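Local coordinates for haloacid dehalogenase-like hydrolase (Klebsiella pneumoniae subsp. pneumoniae, PDB 3PGV), which probably acts as a magnesium-dependent phosphatase of the Cof family within the HAD-like hydrolase superfamily, and is captured here with calcium in its metal site, at residues Gln22-Asp27 with Ile229-Gly234; Lys210-Glu215 with Leu241-Lys246. All coordinates share one frame; numbering follows the deposited sequence.

Contact 1. Residues Gln22-Asp27 with Ile229-Gly234; sequences QVVASD and IAFGDG. With CA (calcium ion), chain E.
Four backbone hydrogen bonds zip Val-23 to Asp-27 against Ile-229 to Phe-231, two parallel neighbours at the centre of the main HAD sheet. The strand segments run 4.6 Å apart, almost exactly parallel. Ile-229 N gives to Val-23 O and Ala-25 N returns to Ile-229 O; the bond from Phe-231 N to Ala-25 O is the most bent, 134° at the hydrogen, whereas Asp-27 N meets Phe-231 O almost straight.

Packing is close along this ladder. On one face, Val-24 and Ile-229 lie side by side with their CG2 methyls 3.7 Å apart. CG1 of Val-24, anti to its backbone N (chi1 172°), reaches the edge of the Phe-231 ring at CE1, 4.1 Å away, and helix 274-283 covers Val-24 and Ile-229. On the other face the methyls Ala-25 CB and Ala-230 CB meet at 4.1 Å.

Beyond Phe-231 the strands no longer pack side chain on side chain. Instead they hand over to a hydrated metal site, beside which glycerol and a buffer molecule are bound. Asp-27 OD2 and Asp-233 OD1 each bind calcium at 2.2 Å, joined by water 1 at 2.6 Å and by the backbone oxygen Asp-29 O, while Thr-31 hydrogen-bonds to Asp-27 OD2. The two carboxylate planes are turned 31° apart. Their ligand oxygens, Asp-27 OD2 and Asp-233 OD1, stand 2.8 Å from each other, a separation that would probably be repulsive without the shared cation; the end of strand 23-27 and the loop after strand 228-232 thus form a divalent-metal site, consistent with magnesium binding in this family.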
loop_
_atom_site.group_PDB
_atom_site.type_symbol
_atom_site.label_atom_id
_atom_site.label_comp_id
_atom_site.label_asym_id
_atom_site.label_seq_id
_atom_site.Cartn_x
_atom_site.Cartn_y
_atom_site.Cartn_z
ATOM N N GLN A 22 -14.095 -14.398 -6.627
ATOM C CA GLN A 22 -13.152 -14.759 -7.688
ATOM C C GLN A 22 -11.848 -13.997 -7.581
ATOM O O GLN A 22 -10.850 -14.403 -8.183
ATOM C CB GLN A 22 -13.782 -14.559 -9.081
ATOM C CG GLN A 22 -14.739 -15.670 -9.479
ATOM C CD GLN A 22 -14.052 -17.013 -9.524
ATOM O OE1 GLN A 22 -13.041 -17.207 -10.214
ATOM N NE2 GLN A 22 -14.580 -17.967 -8.775
ATOM N N VAL A 23 -11.857 -12.863 -6.859
ATOM C CA VAL A 23 -10.657 -12.044 -6.683
ATOM C C VAL A 23 -10.293 -11.944 -5.204
ATOM O O VAL A 23 -11.127 -11.536 -4.389
ATOM C CB VAL A 23 -10.826 -10.629 -7.323
ATOM C CG1 VAL A 23 -9.558 -9.786 -7.143
ATOM C CG2 VAL A 23 -11.205 -10.732 -8.803
ATOM N N VAL A 24 -9.052 -12.320 -4.857
ATOM C CA VAL A 24 -8.537 -12.161 -3.510
ATOM C C VAL A 24 -7.521 -11.021 -3.515
ATOM O O VAL A 24 -6.536 -11.080 -4.260
ATOM C CB VAL A 24 -7.917 -13.477 -2.944
ATOM C CG1 VAL A 24 -7.214 -13.226 -1.608
ATOM C CG2 VAL A 24 -8.971 -14.562 -2.797
ATOM N N ALA A 25 -7.783 -9.958 -2.729
ATOM C CA ALA A 25 -6.863 -8.826 -2.620
ATOM C C ALA A 25 -6.224 -8.821 -1.256
ATOM O O ALA A 25 -6.913 -9.009 -0.251
ATOM C CB ALA A 25 -7.595 -7.521 -2.857
ATOM N N SER A 26 -4.912 -8.660 -1.199
ATOM C CA SER A 26 -4.261 -8.657 0.085
ATOM C C SER A 26 -3.146 -7.664 0.166
ATOM O O SER A 26 -2.287 -7.612 -0.721
ATOM C CB SER A 26 -3.750 -10.054 0.437
ATOM O OG SER A 26 -3.264 -10.107 1.774
ATOM N N ASP A 27 -3.106 -6.916 1.275
ATOM C CA ASP A 27 -1.961 -6.113 1.645
ATOM C C ASP A 27 -0.787 -7.094 1.945
ATOM O O ASP A 27 -1.023 -8.294 2.141
ATOM C CB ASP A 27 -2.299 -5.258 2.893
ATOM C CG ASP A 27 -1.117 -4.516 3.502
ATOM O OD1 ASP A 27 -0.256 -4.027 2.731
ATOM O OD2 ASP A 27 -1.067 -4.404 4.750
ATOM N N ILE A 229 -12.576 -10.190 -2.119
ATOM C CA ILE A 229 -12.344 -10.295 -0.686
ATOM C C ILE A 229 -10.975 -9.671 -0.408
ATOM O O ILE A 229 -10.014 -9.963 -1.130
ATOM C CB ILE A 229 -12.460 -11.760 -0.155
ATOM C CG1 ILE A 229 -12.205 -11.812 1.384
ATOM C CG2 ILE A 229 -11.522 -12.722 -0.929
ATOM C CD1 ILE A 229 -12.503 -13.154 2.062
ATOM N N ALA A 230 -10.905 -8.723 0.553
ATOM C CA ALA A 230 -9.656 -8.016 0.830
ATOM C C ALA A 230 -9.159 -8.187 2.264
ATOM O O ALA A 230 -9.961 -8.343 3.192
ATOM C CB ALA A 230 -9.803 -6.548 0.500
ATOM N N PHE A 231 -7.825 -8.103 2.451
ATOM C CA PHE A 231 -7.175 -8.233 3.761
ATOM C C PHE A 231 -6.182 -7.079 3.950
ATOM O O PHE A 231 -5.436 -6.750 3.021
ATOM C CB PHE A 231 -6.452 -9.588 3.864
ATOM C CG PHE A 231 -7.345 -10.795 3.677
ATOM C CD1 PHE A 231 -7.628 -11.285 2.401
ATOM C CD2 PHE A 231 -7.840 -11.490 4.775
ATOM C CE1 PHE A 231 -8.454 -12.409 2.228
ATOM C CE2 PHE A 231 -8.666 -12.616 4.600
ATOM C CZ PHE A 231 -8.961 -13.069 3.327
ATOM N N GLY A 232 -6.190 -6.466 5.142
ATOM C CA GLY A 232 -5.304 -5.341 5.466
ATOM C C GLY A 232 -5.158 -5.070 6.956
ATOM O O GLY A 232 -5.933 -5.594 7.773
ATOM N N ASP A 233 -4.189 -4.217 7.327
ATOM C CA ASP A 233 -3.920 -3.916 8.747
ATOM C C ASP A 233 -3.658 -2.412 9.022
ATOM O O ASP A 233 -3.426 -2.030 10.175
ATOM C CB ASP A 233 -2.724 -4.754 9.255
ATOM C CG ASP A 233 -1.386 -4.297 8.717
ATOM O OD1 ASP A 233 -1.331 -3.880 7.536
ATOM O OD2 ASP A 233 -0.388 -4.412 9.447
ATOM N N GLY A 234 -3.628 -1.598 7.963
ATOM C CA GLY A 234 -3.313 -0.179 8.098
ATOM C C GLY A 234 -4.369 0.761 7.546
ATOM O O GLY A 234 -5.297 0.334 6.844
HETATM CA CA CA E . 0.194 -3.183 6.061
HETATM O O HOH W 1 -1.172 -1.263 4.923
#

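Contact 2. Residues Lys210-Glu215 with Leu241-Lys246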
loop_
_atom_site.group_PDB
_atom_site.type_symbol
_atom_site.label_atom_id
_atom_site.label_comp_id
_atom_site.label_asym_id
_atom_site.label_seq_id
_atom_site.Cartn_x
_atom_site.Cartn_y
_atom_site.Cartn_z
ATOM N N LYS A 210 -5.511 1.972 -2.376
ATOM C CA LYS A 210 -5.481 0.547 -2.700
ATOM C C LYS A 210 -6.865 0.065 -3.175
ATOM O O LYS A 210 -6.947 -0.775 -4.081
ATOM C CB LYS A 210 -5.015 -0.283 -1.504
ATOM C CG LYS A 210 -3.592 -0.002 -1.065
ATOM C CD LYS A 210 -3.195 -0.954 0.031
ATOM C CE LYS A 210 -1.852 -0.651 0.620
ATOM N NZ LYS A 210 -1.476 -1.656 1.630
ATOM N N GLY A 211 -7.929 0.656 -2.600
ATOM C CA GLY A 211 -9.310 0.338 -2.940
ATOM C C GLY A 211 -9.705 0.761 -4.332
ATOM O O GLY A 211 -10.356 -0.001 -5.047
ATOM N N HIS A 212 -9.335 1.990 -4.730
ATOM C CA HIS A 212 -9.644 2.489 -6.073
ATOM C C HIS A 212 -8.833 1.738 -7.116
ATOM O O HIS A 212 -9.351 1.446 -8.197
ATOM C CB HIS A 212 -9.391 3.999 -6.177
ATOM C CG HIS A 212 -10.297 4.816 -5.309
ATOM N ND1 HIS A 212 -9.986 5.079 -3.981
ATOM C CD2 HIS A 212 -11.495 5.380 -5.596
ATOM C CE1 HIS A 212 -10.994 5.793 -3.511
ATOM N NE2 HIS A 212 -11.925 6.001 -4.444
ATOM N N ALA A 213 -7.570 1.359 -6.773
ATOM C CA ALA A 213 -6.742 0.567 -7.675
ATOM C C ALA A 213 -7.279 -0.869 -7.792
ATOM O O ALA A 213 -7.312 -1.422 -8.900
ATOM C CB ALA A 213 -5.312 0.555 -7.196
ATOM N N LEU A 214 -7.799 -1.436 -6.663
ATOM C CA LEU A 214 -8.417 -2.765 -6.664
ATOM C C LEU A 214 -9.631 -2.789 -7.567
ATOM O O LEU A 214 -9.785 -3.722 -8.359
ATOM C CB LEU A 214 -8.800 -3.210 -5.235
ATOM C CG LEU A 214 -9.569 -4.545 -5.144
ATOM C CD1 LEU A 214 -8.757 -5.695 -5.742
ATOM C CD2 LEU A 214 -9.990 -4.836 -3.734
ATOM N N GLU A 215 -10.474 -1.745 -7.494
ATOM C CA GLU A 215 -11.640 -1.627 -8.372
ATOM C C GLU A 215 -11.209 -1.645 -9.849
ATOM O O GLU A 215 -11.814 -2.353 -10.655
ATOM C CB GLU A 215 -12.430 -0.354 -8.055
ATOM C CG GLU A 215 -13.668 -0.188 -8.930
ATOM C CD GLU A 215 -14.630 0.901 -8.504
ATOM O OE1 GLU A 215 -14.164 1.960 -8.021
ATOM O OE2 GLU A 215 -15.850 0.723 -8.721
ATOM N N LEU A 241 -10.631 -2.237 2.123
ATOM C CA LEU A 241 -11.400 -3.140 2.973
ATOM C C LEU A 241 -12.883 -2.822 2.987
ATOM O O LEU A 241 -13.694 -3.738 3.087
ATOM C CB LEU A 241 -10.833 -3.173 4.409
ATOM C CG LEU A 241 -9.381 -3.653 4.557
ATOM C CD1 LEU A 241 -8.967 -3.677 6.021
ATOM C CD2 LEU A 241 -9.190 -5.017 3.940
ATOM N N SER A 242 -13.249 -1.534 2.888
ATOM C CA SER A 242 -14.663 -1.139 2.896
ATOM C C SER A 242 -15.301 -1.184 1.500
ATOM O O SER A 242 -16.497 -1.438 1.394
ATOM C CB SER A 242 -14.844 0.234 3.535
ATOM O OG SER A 242 -13.993 1.203 2.944
HETATM N N MSE A 243 -14.502 -0.968 0.430
HETATM C CA MSE A 243 -15.024 -1.024 -0.965
HETATM C C MSE A 243 -15.182 -2.466 -1.469
HETATM O O MSE A 243 -16.003 -2.716 -2.324
HETATM C CB MSE A 243 -14.129 -0.234 -1.923
HETATM C CG MSE A 243 -14.164 1.261 -1.689
HETATM SE SE MSE A 243 -12.739 2.179 -2.636
HETATM C CE MSE A 243 -13.375 1.963 -4.472
ATOM N N ALA A 244 -14.338 -3.388 -0.991
ATOM C CA ALA A 244 -14.395 -4.789 -1.410
ATOM C C ALA A 244 -15.707 -5.419 -0.981
ATOM O O ALA A 244 -16.313 -4.969 -0.006
ATOM C CB ALA A 244 -13.233 -5.555 -0.803
ATOM N N GLY A 245 -16.146 -6.454 -1.708
ATOM C CA GLY A 245 -17.354 -7.205 -1.356
ATOM C C GLY A 245 -17.274 -7.739 0.066
ATOM O O GLY A 245 -18.247 -7.659 0.821
ATOM N N LYS A 246 -16.064 -8.193 0.467
ATOM C CA LYS A 246 -15.762 -8.677 1.813
ATOM C C LYS A 246 -14.380 -8.139 2.260
ATOM O O LYS A 246 -13.385 -8.318 1.552
ATOM C CB LYS A 246 -15.778 -10.219 1.846
ATOM C CG LYS A 246 -15.263 -10.840 3.147
ATOM C CD LYS A 246 -16.185 -10.594 4.336
ATOM C CE LYS A 246 -15.620 -11.212 5.588
ATOM N NZ LYS A 246 -16.458 -10.924 6.771
#
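Selenomethionine Met-243, close to the end of the helix in the beta-alpha-beta crossover from strand 228-232 to strand 246-249, reaches across to Gly-211 and His-212 near the start of helix 210-220. This is packing between neighbouring helices of the Rossmann-like HAD core, and no hydrogen bond joins the two segments.

Contacts with the backbone come first. Gly-211 has no side chain, and the selenium of Met-243 settles directly against its main chain, 3.9 Å from Gly-211 CA. The Met-243 chain is extended at chi2 (167°) but bends at chi3 (70°), which turns the terminal methyl along helix 210-220 toward Glu-215, until CE lies 3.6 Å from Gly-211 O. That carbonyl also accepts the helical bond from Glu-215 N.

Aromatic contacts follow. The imidazole of His-212 presents one face to the same side chain: SE sits over the ring centre, 11° off the normal, in a chalcogen-aromatic contact of the Met-aromatic kind, and CE adds a CH-pi contact over that face. A hydrogen bond between ND1 and Ser-209 OG should restrain its rotation.

The apolar contribution is slighter and more deeply buried. Leu-214 CD2 meets Ala-244 CB at 4.4 Å, just where the chain leaves helical geometry, and both residues also touch strand 228-232, through Cys-228 and Ala-230 respectively.

On the more exposed side, Glu-215 crosses the Met-243 side chain at about a right angle. Its extended chain puts one carboxylate oxygen, OE1, 3.6 Å from the Met-243 methyl carbon CE.

From the N terminus, strand 23-27 is laid down first, and contact 1 closes on it only after 201 intervening residues, among them the whole second, six-stranded sheet. Contact 2 closes a far shorter loop of 25 residues. The two loops cross, because 210-215 falls inside the first and strand 228-232 inside the second. Contact 1 joins strands within the main sheet; contact 2 joins two helices that pack against it. They meet directly: Lys-210 NZ forms a salt bridge with Asp-27 OD1 at 2.9 Å, bringing the start of helix 210-220 to the metal site, and Ala-230 N probably hydrogen-bonds to Lys-246 O, continuing the sheet.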